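Enoyl CoA hydratase/isomerase (Crotonase) (Legionella pneumophila subsp. pneumophila, PDB 3I47) probably acts as an enoyl-CoA hydratase or isomerase of the crotonase family, adding water to, or shifting, the double bond of an enoyl-CoA thioester. Local coordinates at residues 14-19 and 51-56; 4-9 and 34-39; 10-15 and 199-204; 42-47 and 97-102. All blocks are in the same frame, centred on the assembly; numbering follows the deposited sequence.

Interaction 1 of 4, residues 14-19 and 51-56; sequences VGLLTM and VIVLKA
K55 leaves its backbone with CG wedged between N and the carbonyl carbon (chi1 63°) and bends again at its last torsion (chi4 72°), which carries NZ across the strand to T18, whose OG1 stands beside its own backbone N. The two residues belong to neighbouring parallel strands, 14-19 and 51-56, the outer members of a right-handed beta-alpha-beta crossover through helix 30-45 in the crotonase core. Five backbone hydrogen bonds join them, among them V53 N to G15 O (2.8 Å) and M19 N to K55 O, the latter with a C=O...N angle of 142°. On one face V14 CG1 rests against V53 CG2 at 3.7 Å, and CD2 of L16 lies beside V53 CB, the two side chains pointing the same way; A197 and L194 of helix 189-201 cover V14 and L16 there. On the other, the L17 and L54 side chains lie side by side, their CD2 atoms 3.8 Å apart, and the bent chain of M19 brings its CE over to A56 CB. K55 CE also packs on L16 CD2, and K55 NZ donates to T18 OG1 at 2.8 Å.

Interaction 2 of 4, residues 4-9 and 34-39; sequences SDLLYE and TEMRIR
L6 is the apolar centre of this contact: its CD2 lies 3.5 Å from R39 CG and equally near the backbone of the helix at E35 O, while L6 CD1 touches M36 CG at 3.7 Å, the leucine and methionine side chains crossing at about a right angle. With CG anti to the backbone N (chi1 -177°), the leucine's branch is aimed at the helix surface. Next to it Y8 CB packs on R39 CD at 3.9 Å; the tyrosine ring and the guanidinium are inclined by 32°, and R39 O sits above one ring face, offset toward the rim. The polar side of the contact is bridged by water. Water 1 donates to both D5 OD2 and E35 OE1, and this sharing probably eases the closeness of the two carboxylates, with D5 OD2 4.4 Å from E35 OE1; the salt bridge from D5 to R21 probably offsets their repulsion further. E35 OE2 accepts from water 3, which in turn takes the N-H of L6, and R39 NE donates to water 2 at 2.8 Å. Further out, L3 covers E35 and R39, and M19 and L17 of strand 14-19 back M36 and R39. Helix 30-45 thus lies over the edge strand 6-11, their short segments nearly parallel at 9.3 Å between axes, with helix 78-97 packed against M36 through L91.

Interaction 3 of 4, residues 10-15 and 199-204; sequences IQDKVG and QISNNA
D12 and S201 meet where the hairpin between strands 6-11 and 14-19 reaches the C-terminal end of helix 189-201. The contact is small, burying 161 Å² in all, and made mostly of van der Waals touches between polar groups. The closest approach is S201 OG to D12 O at 3.4 Å, but the serine hydroxyl spends its hydrogen bond on S198 O, one turn back in its own helix. Its OG stands between the backbone N and the carbonyl carbon (chi1 78°), the position from which it can fold back on that carbonyl. The second polar approach joins side chains: D12 OD2 lies 4.1 Å from N202 ND2. The D12 and N202 side chains cross at about a right angle, and the carboxylate and amide planes are inclined by 35°. At this length the two groups are loose polar neighbours; D12 OD2 also has a weak hydrogen bond from S198 OG. Apolar packing is thin: K13 CB faces S201 CB at 4.2 Å while the rest of the lysine leads away.

Backbone bonds shape the hairpin itself. Q11 to V14 form a type I' turn, closed by Q11 N to V14 O at 2.9 Å and by V14 N to Q11 O, and the positive phi values of D12 and K13 are those of this turn. Around it, R50 donates through NH1 to S201 O, K13 bonds to the backbone of R50 and V51, and A197 covers V14, so helix 189-201 ends against the start of strands 14-19 and 51-56.

Interaction 4 of 4, residues 42-47 and 97-102; sequences SAINDT and QSPKPT
The C-terminal turn of helix 30-45, the connecting helix of a beta-alpha-beta unit, is gripped here by K100 from the loop that leads from helix 78-97 into strand 102-106. Extended beyond CG (chi2 to chi4 all near 180°), the K100 chain spans the gap and sets NZ among the carbonyls of the last turn. K100 NZ donates to A43 O at 3.0 Å, in the plane of that carbonyl with a C=O...N angle of 153°, and weakly to I44 O. V49 O takes a further hydrogen bond from the same nitrogen, and D46 O lies 2.7 Å from K100 NZ. A cation among carbonyls at the C-terminal end of a helix sits where the helix dipole is negative, which probably adds to the hold; K100 CE also nears I44 O, at 3.2 Å.

Beside the lysine, I44 packs on the loop. Its CD1 lies 3.9 Å from S98 CB, its CG1 approaches S98 OG, and its CG2 meets P99 CD at 4.1 Å, isoleucine and proline crossing at about a right angle. The serine points its OG anti to the backbone N (chi1 174°), and from there it donates to K100 O at 2.8 Å, tying S98 to K100 within the loop. That same K100 O and S98 O both accept from K212 NZ. I52 of strand 51-56 touches A43, I44 and S98, placing the junction at the start of that strand: a lysine amino group bonded to carbonyls in the last turn of a crossover helix, within the crotonase fold, which is built of repeated beta-beta-alpha units.

How the interactions relate
All four contacts surround the first strands of the mixed six-stranded sheet. Interaction 1 joins strands 14-19 and 51-56. The centres of interactions 1 and 2 are about 9 Å apart; interaction 2 lays helix 30-45 on edge strand 6-11, which pairs with strand 14-19. Interaction 3 shares V14 and G15 with interaction 1, while interaction 4, its centre about 11 Å from that of interaction 1, secures the end of helix 30-45. Along the chain interaction 2 closes before interaction 4 opens, and interaction 3 joins an early hairpin to residues some 184 positions later, with interaction 4 between. Interactions 2 and 4 hold helix 30-45 at two places; 1 and 3 join strands to each other and to helix 189-201.

Interaction 1 of 4, residues 14-19 and 51-56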
loop_
_atom_site.group_PDB
_atom_site.type_symbol
_atom_site.label_atom_id
_atom_site.label_comp_id
_atom_site.label_asym_id
_atom_site.label_seq_id
_atom_site.Cartn_x
_atom_site.Cartn_y
_atom_site.Cartn_z
ATOM N N VAL A 14 -7.407 -8.879 9.634
ATOM C CA VAL A 14 -7.073 -7.691 8.839
ATOM C C VAL A 14 -6.810 -6.499 9.768
ATOM O O VAL A 14 -7.681 -6.099 10.548
ATOM C CB VAL A 14 -8.200 -7.340 7.834
ATOM C CG1 VAL A 14 -7.808 -6.137 6.984
ATOM C CG2 VAL A 14 -8.506 -8.521 6.934
ATOM N N GLY A 15 -5.608 -5.935 9.683
ATOM C CA GLY A 15 -5.285 -4.714 10.439
ATOM C C GLY A 15 -5.679 -3.516 9.607
ATOM O O GLY A 15 -5.285 -3.414 8.446
ATOM N N LEU A 16 -6.472 -2.624 10.191
ATOM C CA LEU A 16 -7.021 -1.480 9.465
ATOM C C LEU A 16 -6.486 -0.184 10.054
ATOM O O LEU A 16 -6.734 0.108 11.226
ATOM C CB LEU A 16 -8.550 -1.496 9.574
ATOM C CG LEU A 16 -9.290 -2.739 9.075
ATOM C CD1 LEU A 16 -10.684 -2.794 9.662
ATOM C CD2 LEU A 16 -9.361 -2.707 7.577
ATOM N N LEU A 17 -5.722 0.567 9.260
ATOM C CA LEU A 17 -5.258 1.903 9.656
ATOM C C LEU A 17 -6.122 2.892 8.916
ATOM O O LEU A 17 -6.167 2.861 7.685
ATOM C CB LEU A 17 -3.789 2.120 9.273
ATOM C CG LEU A 17 -2.629 1.524 10.079
ATOM C CD1 LEU A 17 -2.496 0.017 9.893
ATOM C CD2 LEU A 17 -1.346 2.226 9.671
ATOM N N THR A 18 -6.812 3.763 9.650
ATOM C CA THR A 18 -7.711 4.734 9.028
ATOM C C THR A 18 -7.306 6.181 9.317
ATOM O O THR A 18 -7.380 6.638 10.463
ATOM C CB THR A 18 -9.175 4.492 9.474
ATOM O OG1 THR A 18 -9.520 3.124 9.228
ATOM C CG2 THR A 18 -10.135 5.390 8.710
ATOM N N MET A 19 -6.905 6.901 8.273
ATOM C CA MET A 19 -6.640 8.334 8.406
ATOM C C MET A 19 -7.956 9.050 8.702
ATOM O O MET A 19 -8.935 8.899 7.971
ATOM C CB MET A 19 -5.980 8.876 7.139
ATOM C CG MET A 19 -4.556 8.327 6.912
ATOM S SD MET A 19 -3.695 8.848 5.369
ATOM C CE MET A 19 -4.733 8.101 4.092
ATOM N N VAL A 51 -3.236 -9.370 6.979
ATOM C CA VAL A 51 -3.340 -8.406 5.864
ATOM C C VAL A 51 -3.479 -7.018 6.468
ATOM O O VAL A 51 -4.159 -6.856 7.476
ATOM C CB VAL A 51 -4.565 -8.721 4.958
ATOM C CG1 VAL A 51 -4.763 -7.661 3.843
ATOM C CG2 VAL A 51 -4.442 -10.138 4.339
ATOM N N ILE A 52 -2.820 -6.037 5.856
ATOM C CA ILE A 52 -2.876 -4.650 6.326
ATOM C C ILE A 52 -3.572 -3.763 5.306
ATOM O O ILE A 52 -3.227 -3.793 4.125
ATOM C CB ILE A 52 -1.456 -4.136 6.592
ATOM C CG1 ILE A 52 -0.803 -4.983 7.699
ATOM C CG2 ILE A 52 -1.472 -2.654 7.017
ATOM C CD1 ILE A 52 0.699 -4.748 7.855
ATOM N N VAL A 53 -4.541 -2.980 5.776
ATOM C CA VAL A 53 -5.269 -2.025 4.931
ATOM C C VAL A 53 -5.027 -0.597 5.410
ATOM O O VAL A 53 -5.182 -0.306 6.595
ATOM C CB VAL A 53 -6.801 -2.317 4.932
ATOM C CG1 VAL A 53 -7.570 -1.250 4.179
ATOM C CG2 VAL A 53 -7.077 -3.673 4.309
ATOM N N LEU A 54 -4.622 0.271 4.487
ATOM C CA LEU A 54 -4.576 1.717 4.740
ATOM C C LEU A 54 -5.778 2.355 4.066
ATOM O O LEU A 54 -5.949 2.238 2.851
ATOM C CB LEU A 54 -3.296 2.335 4.155
ATOM C CG LEU A 54 -1.937 1.678 4.445
ATOM C CD1 LEU A 54 -0.800 2.485 3.787
ATOM C CD2 LEU A 54 -1.685 1.491 5.954
ATOM N N LYS A 55 -6.612 3.032 4.852
ATOM C CA LYS A 55 -7.810 3.669 4.321
ATOM C C LYS A 55 -8.027 5.000 4.999
ATOM O O LYS A 55 -7.181 5.435 5.776
ATOM C CB LYS A 55 -9.039 2.755 4.455
ATOM C CG LYS A 55 -9.463 2.383 5.894
ATOM C CD LYS A 55 -10.650 1.412 5.851
ATOM C CE LYS A 55 -11.123 1.014 7.232
ATOM N NZ LYS A 55 -11.827 2.156 7.904
ATOM N N ALA A 56 -9.146 5.642 4.690
ATOM C CA ALA A 56 -9.378 7.009 5.151
ATOM C C ALA A 56 -10.859 7.264 5.351
ATOM O O ALA A 56 -11.697 6.710 4.639
ATOM C CB ALA A 56 -8.798 8.019 4.156
#

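Interaction 2 of 4, residues 4-9 and 34-39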
loop_
_atom_site.group_PDB
_atom_site.type_symbol
_atom_site.label_atom_id
_atom_site.label_comp_id
_atom_site.label_asym_id
_atom_site.label_seq_id
_atom_site.Cartn_x
_atom_site.Cartn_y
_atom_site.Cartn_z
ATOM N N SER A 4 -7.387 10.491 17.841
ATOM C CA SER A 4 -8.441 10.417 16.836
ATOM C C SER A 4 -7.980 10.707 15.410
ATOM O O SER A 4 -8.759 10.525 14.474
ATOM C CB SER A 4 -9.606 11.341 17.205
ATOM O OG SER A 4 -9.158 12.675 17.364
ATOM N N ASP A 5 -6.731 11.132 15.239
ATOM C CA ASP A 5 -6.222 11.433 13.887
ATOM C C ASP A 5 -5.980 10.194 13.033
ATOM O O ASP A 5 -6.139 10.243 11.809
ATOM C CB ASP A 5 -4.943 12.272 13.945
ATOM C CG ASP A 5 -5.223 13.750 14.186
ATOM O OD1 ASP A 5 -6.382 14.125 14.478
ATOM O OD2 ASP A 5 -4.284 14.549 14.086
ATOM N N LEU A 6 -5.578 9.106 13.675
ATOM C CA LEU A 6 -5.325 7.866 12.975
ATOM C C LEU A 6 -5.891 6.734 13.808
ATOM O O LEU A 6 -5.453 6.523 14.941
ATOM C CB LEU A 6 -3.825 7.690 12.745
ATOM C CG LEU A 6 -3.496 6.440 11.936
ATOM C CD1 LEU A 6 -3.763 6.698 10.468
ATOM C CD2 LEU A 6 -2.081 6.010 12.164
ATOM N N LEU A 7 -6.882 6.039 13.256
ATOM C CA LEU A 7 -7.530 4.940 13.937
ATOM C C LEU A 7 -6.854 3.625 13.582
ATOM O O LEU A 7 -6.297 3.480 12.497
ATOM C CB LEU A 7 -9.023 4.890 13.590
ATOM C CG LEU A 7 -9.812 6.185 13.801
ATOM C CD1 LEU A 7 -11.221 6.058 13.236
ATOM C CD2 LEU A 7 -9.844 6.596 15.277
ATOM N N TYR A 8 -6.865 2.689 14.517
ATOM C CA TYR A 8 -6.269 1.375 14.282
ATOM C C TYR A 8 -7.119 0.302 14.929
ATOM O O TYR A 8 -7.387 0.359 16.134
ATOM C CB TYR A 8 -4.834 1.346 14.818
ATOM C CG TYR A 8 -4.121 0.028 14.655
ATOM C CD1 TYR A 8 -4.037 -0.591 13.406
ATOM C CD2 TYR A 8 -3.516 -0.596 15.752
ATOM C CE1 TYR A 8 -3.385 -1.812 13.253
ATOM C CE2 TYR A 8 -2.857 -1.808 15.611
ATOM C CZ TYR A 8 -2.798 -2.410 14.363
ATOM O OH TYR A 8 -2.137 -3.608 14.226
ATOM N N GLU A 9 -7.560 -0.668 14.130
ATOM C CA GLU A 9 -8.318 -1.806 14.654
ATOM C C GLU A 9 -8.040 -3.061 13.840
ATOM O O GLU A 9 -7.607 -2.973 12.690
ATOM C CB GLU A 9 -9.825 -1.512 14.714
ATOM C CG GLU A 9 -10.573 -1.531 13.385
ATOM C CD GLU A 9 -12.089 -1.476 13.567
ATOM O OE1 GLU A 9 -12.631 -2.256 14.382
ATOM O OE2 GLU A 9 -12.744 -0.656 12.888
ATOM N N THR A 34 4.100 10.036 11.270
ATOM C CA THR A 34 4.748 9.318 12.368
ATOM C C THR A 34 3.766 8.363 13.038
ATOM O O THR A 34 4.130 7.218 13.317
ATOM C CB THR A 34 5.343 10.316 13.395
ATOM O OG1 THR A 34 6.419 11.017 12.769
ATOM C CG2 THR A 34 5.898 9.581 14.614
ATOM N N GLU A 35 2.530 8.816 13.267
ATOM C CA GLU A 35 1.472 7.927 13.781
ATOM C C GLU A 35 1.304 6.713 12.884
ATOM O O GLU A 35 1.200 5.586 13.362
ATOM C CB GLU A 35 0.120 8.626 13.880
ATOM C CG GLU A 35 0.071 9.766 14.884
ATOM C CD GLU A 35 -1.329 9.991 15.456
ATOM O OE1 GLU A 35 -1.786 11.156 15.447
ATOM O OE2 GLU A 35 -1.959 9.012 15.902
ATOM N N MET A 36 1.265 6.953 11.578
ATOM C CA MET A 36 1.123 5.868 10.611
ATOM C C MET A 36 2.263 4.867 10.707
ATOM O O MET A 36 2.024 3.656 10.693
ATOM C CB MET A 36 0.945 6.419 9.192
ATOM C CG MET A 36 -0.349 7.228 9.057
ATOM S SD MET A 36 -0.689 7.832 7.373
ATOM C CE MET A 36 -0.855 6.306 6.523
ATOM N N ARG A 37 3.494 5.366 10.829
ATOM C CA ARG A 37 4.666 4.486 10.978
ATOM C C ARG A 37 4.519 3.553 12.183
ATOM O O ARG A 37 4.781 2.346 12.090
ATOM C CB ARG A 37 5.948 5.306 11.153
ATOM C CG ARG A 37 6.402 6.028 9.905
ATOM C CD ARG A 37 7.677 6.820 10.199
ATOM N NE ARG A 37 8.825 5.934 10.433
ATOM C CZ ARG A 37 10.002 6.343 10.899
ATOM N NH1 ARG A 37 10.198 7.626 11.195
ATOM N NH2 ARG A 37 10.988 5.469 11.068
ATOM N N ILE A 38 4.116 4.120 13.319
ATOM C CA ILE A 38 3.995 3.332 14.541
ATOM C C ILE A 38 2.919 2.268 14.419
ATOM O O ILE A 38 3.155 1.102 14.758
ATOM C CB ILE A 38 3.735 4.225 15.779
ATOM C CG1 ILE A 38 4.948 5.132 16.008
ATOM C CG2 ILE A 38 3.465 3.355 17.018
ATOM C CD1 ILE A 38 4.737 6.238 17.031
ATOM N N ARG A 39 1.741 2.657 13.937
ATOM C CA ARG A 39 0.649 1.688 13.796
ATOM C C ARG A 39 0.989 0.617 12.773
ATOM O O ARG A 39 0.661 -0.551 12.971
ATOM C CB ARG A 39 -0.665 2.368 13.403
ATOM C CG ARG A 39 -1.163 3.411 14.379
ATOM C CD ARG A 39 -1.346 2.877 15.759
ATOM N NE ARG A 39 -2.024 3.884 16.573
ATOM C CZ ARG A 39 -2.425 3.672 17.816
ATOM N NH1 ARG A 39 -2.180 2.501 18.399
ATOM N NH2 ARG A 39 -3.050 4.639 18.474
HETATM O O HOH W 1 -1.738 13.484 14.057
HETATM O O HOH W 2 -2.860 6.530 15.937
HETATM O O HOH W 3 -4.491 9.204 16.613
#

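Interaction 3 of 4, residues 10-15 and 199-204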
loop_
_atom_site.group_PDB
_atom_site.type_symbol
_atom_site.label_atom_id
_atom_site.label_comp_id
_atom_site.label_asym_id
_atom_site.label_seq_id
_atom_site.Cartn_x
_atom_site.Cartn_y
_atom_site.Cartn_z
ATOM N N ILE A 10 -8.281 -4.214 14.459
ATOM C CA ILE A 10 -8.126 -5.509 13.799
ATOM C C ILE A 10 -9.491 -6.188 13.677
ATOM O O ILE A 10 -10.224 -6.291 14.667
ATOM C CB ILE A 10 -7.136 -6.418 14.567
ATOM C CG1 ILE A 10 -5.759 -5.753 14.659
ATOM C CG2 ILE A 10 -7.027 -7.804 13.908
ATOM C CD1 ILE A 10 -4.870 -6.333 15.740
ATOM N N GLN A 11 -9.836 -6.613 12.462
ATOM C CA GLN A 11 -11.043 -7.406 12.189
ATOM C C GLN A 11 -10.661 -8.654 11.395
ATOM O O GLN A 11 -10.072 -8.524 10.336
ATOM C CB GLN A 11 -12.027 -6.624 11.312
ATOM C CG GLN A 11 -12.682 -5.396 11.919
ATOM C CD GLN A 11 -13.616 -4.695 10.929
ATOM O OE1 GLN A 11 -14.113 -5.307 9.976
ATOM N NE2 GLN A 11 -13.854 -3.403 11.153
ATOM N N ASP A 12 -11.024 -9.848 11.870
ATOM C CA ASP A 12 -10.829 -11.092 11.077
ATOM C C ASP A 12 -9.455 -11.152 10.362
ATOM O O ASP A 12 -9.371 -11.362 9.132
ATOM C CB ASP A 12 -11.987 -11.288 10.068
ATOM C CG ASP A 12 -11.854 -12.581 9.226
ATOM O OD1 ASP A 12 -11.387 -13.618 9.755
ATOM O OD2 ASP A 12 -12.228 -12.564 8.026
ATOM N N LYS A 13 -8.396 -10.953 11.148
ATOM C CA LYS A 13 -6.998 -11.023 10.703
ATOM C C LYS A 13 -6.571 -9.912 9.742
ATOM O O LYS A 13 -5.486 -9.980 9.153
ATOM C CB LYS A 13 -6.658 -12.414 10.141
ATOM C CG LYS A 13 -6.956 -13.531 11.143
ATOM C CD LYS A 13 -6.388 -14.867 10.698
ATOM C CE LYS A 13 -6.670 -15.957 11.738
ATOM N NZ LYS A 13 -6.052 -15.656 13.076
ATOM N N VAL A 14 -7.407 -8.879 9.634
ATOM C CA VAL A 14 -7.073 -7.691 8.839
ATOM C C VAL A 14 -6.810 -6.499 9.768
ATOM O O VAL A 14 -7.681 -6.099 10.548
ATOM C CB VAL A 14 -8.200 -7.340 7.834
ATOM C CG1 VAL A 14 -7.808 -6.137 6.984
ATOM C CG2 VAL A 14 -8.506 -8.521 6.934
ATOM N N GLY A 15 -5.608 -5.935 9.683
ATOM C CA GLY A 15 -5.285 -4.714 10.439
ATOM C C GLY A 15 -5.679 -3.516 9.607
ATOM O O GLY A 15 -5.285 -3.414 8.446
ATOM N N GLN A 199 -10.594 -12.284 2.074
ATOM C CA GLN A 199 -10.283 -13.401 1.169
ATOM C C GLN A 199 -8.792 -13.736 1.120
ATOM O O GLN A 199 -8.410 -14.910 1.180
ATOM C CB GLN A 199 -10.846 -13.145 -0.225
ATOM C CG GLN A 199 -12.357 -13.330 -0.273
ATOM C CD GLN A 199 -13.024 -12.583 -1.417
ATOM O OE1 GLN A 199 -12.364 -11.932 -2.234
ATOM N NE2 GLN A 199 -14.355 -12.673 -1.477
ATOM N N ILE A 200 -7.947 -12.714 1.017
ATOM C CA ILE A 200 -6.511 -12.931 1.081
ATOM C C ILE A 200 -6.094 -13.490 2.456
ATOM O O ILE A 200 -5.246 -14.392 2.532
ATOM C CB ILE A 200 -5.740 -11.622 0.739
ATOM C CG1 ILE A 200 -6.063 -11.199 -0.702
ATOM C CG2 ILE A 200 -4.243 -11.816 0.910
ATOM C CD1 ILE A 200 -5.556 -9.801 -1.070
ATOM N N SER A 201 -6.717 -12.983 3.525
ATOM C CA SER A 201 -6.373 -13.405 4.893
ATOM C C SER A 201 -6.774 -14.853 5.147
ATOM O O SER A 201 -6.266 -15.480 6.071
ATOM C CB SER A 201 -6.991 -12.476 5.951
ATOM O OG SER A 201 -8.368 -12.752 6.153
ATOM N N ASN A 202 -7.664 -15.374 4.312
ATOM C CA ASN A 202 -8.093 -16.766 4.450
ATOM C C ASN A 202 -7.368 -17.753 3.542
ATOM O O ASN A 202 -7.584 -18.971 3.626
ATOM C CB ASN A 202 -9.618 -16.874 4.357
ATOM C CG ASN A 202 -10.306 -16.223 5.543
ATOM O OD1 ASN A 202 -9.941 -16.463 6.700
ATOM N ND2 ASN A 202 -11.288 -15.382 5.268
ATOM N N ASN A 203 -6.485 -17.248 2.689
ATOM C CA ASN A 203 -5.580 -18.128 1.959
ATOM C C ASN A 203 -4.477 -18.590 2.918
ATOM O O ASN A 203 -4.258 -17.977 3.972
ATOM C CB ASN A 203 -4.982 -17.421 0.733
ATOM C CG ASN A 203 -6.022 -17.111 -0.350
ATOM O OD1 ASN A 203 -5.857 -16.170 -1.143
ATOM N ND2 ASN A 203 -7.093 -17.888 -0.383
ATOM N N ALA A 204 -3.785 -19.672 2.567
ATOM C CA ALA A 204 -2.735 -20.209 3.441
ATOM C C ALA A 204 -1.687 -19.145 3.741
ATOM O O ALA A 204 -1.098 -18.577 2.840
ATOM C CB ALA A 204 -2.094 -21.426 2.810
#

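Interaction 4 of 4, residues 42-47 and 97-102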
loop_
_atom_site.group_PDB
_atom_site.type_symbol
_atom_site.label_atom_id
_atom_site.label_comp_id
_atom_site.label_asym_id
_atom_site.label_seq_id
_atom_site.Cartn_x
_atom_site.Cartn_y
_atom_site.Cartn_z
ATOM N N SER A 42 3.273 -1.894 14.363
ATOM C CA SER A 42 2.496 -2.766 15.237
ATOM C C SER A 42 1.797 -3.868 14.434
ATOM O O SER A 42 1.856 -5.053 14.803
ATOM C CB SER A 42 1.478 -1.945 16.018
ATOM O OG SER A 42 2.128 -1.075 16.927
ATOM N N ALA A 43 1.161 -3.487 13.327
ATOM C CA ALA A 43 0.421 -4.447 12.503
ATOM C C ALA A 43 1.359 -5.475 11.873
ATOM O O ALA A 43 1.054 -6.678 11.831
ATOM C CB ALA A 43 -0.379 -3.700 11.415
ATOM N N ILE A 44 2.508 -5.006 11.394
ATOM C CA ILE A 44 3.500 -5.894 10.770
ATOM C C ILE A 44 4.008 -6.936 11.767
ATOM O O ILE A 44 4.263 -8.088 11.394
ATOM C CB ILE A 44 4.672 -5.090 10.147
ATOM C CG1 ILE A 44 4.196 -4.380 8.877
ATOM C CG2 ILE A 44 5.884 -5.999 9.840
ATOM C CD1 ILE A 44 5.208 -3.398 8.297
ATOM N N ASN A 45 4.112 -6.545 13.036
ATOM C CA ASN A 45 4.675 -7.416 14.068
ATOM C C ASN A 45 3.630 -8.178 14.887
ATOM O O ASN A 45 3.990 -8.964 15.778
ATOM C CB ASN A 45 5.628 -6.613 14.970
ATOM C CG ASN A 45 6.889 -6.184 14.236
ATOM O OD1 ASN A 45 7.133 -4.995 14.034
ATOM N ND2 ASN A 45 7.679 -7.152 13.807
ATOM N N ASP A 46 2.352 -7.964 14.574
ATOM C CA ASP A 46 1.250 -8.636 15.273
ATOM C C ASP A 46 0.876 -9.943 14.578
ATOM O O ASP A 46 0.365 -9.934 13.462
ATOM C CB ASP A 46 0.029 -7.713 15.345
ATOM C CG ASP A 46 -1.056 -8.229 16.285
ATOM O OD1 ASP A 46 -1.036 -9.418 16.673
ATOM O OD2 ASP A 46 -1.946 -7.430 16.637
ATOM N N THR A 47 1.115 -11.068 15.250
ATOM C CA THR A 47 0.798 -12.372 14.670
ATOM C C THR A 47 -0.702 -12.573 14.419
ATOM O O THR A 47 -1.081 -13.469 13.664
ATOM C CB THR A 47 1.345 -13.555 15.522
ATOM O OG1 THR A 47 0.818 -13.469 16.843
ATOM C CG2 THR A 47 2.864 -13.534 15.577
ATOM N N GLN A 97 8.437 -2.909 2.533
ATOM C CA GLN A 97 9.160 -4.021 3.165
ATOM C C GLN A 97 8.276 -4.990 3.962
ATOM O O GLN A 97 8.769 -6.024 4.432
ATOM C CB GLN A 97 10.257 -3.478 4.084
ATOM C CG GLN A 97 11.443 -2.888 3.329
ATOM C CD GLN A 97 12.295 -3.961 2.667
ATOM O OE1 GLN A 97 12.811 -4.862 3.338
ATOM N NE2 GLN A 97 12.445 -3.873 1.353
ATOM N N SER A 98 6.991 -4.675 4.119
ATOM C CA SER A 98 6.068 -5.560 4.834
ATOM C C SER A 98 6.068 -6.949 4.206
ATOM O O SER A 98 5.826 -7.061 3.008
ATOM C CB SER A 98 4.641 -5.024 4.748
ATOM O OG SER A 98 3.721 -5.960 5.321
ATOM N N PRO A 99 6.302 -8.002 5.008
ATOM C CA PRO A 99 6.161 -9.360 4.449
ATOM C C PRO A 99 4.694 -9.719 4.230
ATOM O O PRO A 99 4.391 -10.614 3.432
ATOM C CB PRO A 99 6.753 -10.277 5.527
ATOM C CG PRO A 99 7.321 -9.392 6.571
ATOM C CD PRO A 99 6.783 -8.000 6.398
ATOM N N LYS A 100 3.802 -9.048 4.956
ATOM C CA LYS A 100 2.353 -9.262 4.826
ATOM C C LYS A 100 1.768 -8.437 3.669
ATOM O O LYS A 100 2.279 -7.347 3.350
ATOM C CB LYS A 100 1.643 -8.871 6.130
ATOM C CG LYS A 100 2.213 -9.580 7.347
ATOM C CD LYS A 100 1.563 -9.121 8.631
ATOM C CE LYS A 100 2.188 -9.890 9.777
ATOM N NZ LYS A 100 1.583 -9.590 11.099
ATOM N N PRO A 101 0.686 -8.936 3.040
ATOM C CA PRO A 101 0.009 -8.159 1.985
ATOM C C PRO A 101 -0.464 -6.807 2.493
ATOM O O PRO A 101 -0.994 -6.706 3.606
ATOM C CB PRO A 101 -1.210 -9.006 1.629
ATOM C CG PRO A 101 -0.846 -10.400 2.065
ATOM C CD PRO A 101 0.088 -10.275 3.229
ATOM N N THR A 102 -0.261 -5.779 1.676
ATOM C CA THR A 102 -0.709 -4.419 2.002
ATOM C C THR A 102 -1.667 -3.899 0.936
ATOM O O THR A 102 -1.450 -4.100 -0.267
ATOM C CB THR A 102 0.475 -3.459 2.120
ATOM O OG1 THR A 102 1.261 -3.525 0.930
ATOM C CG2 THR A 102 1.344 -3.813 3.323
#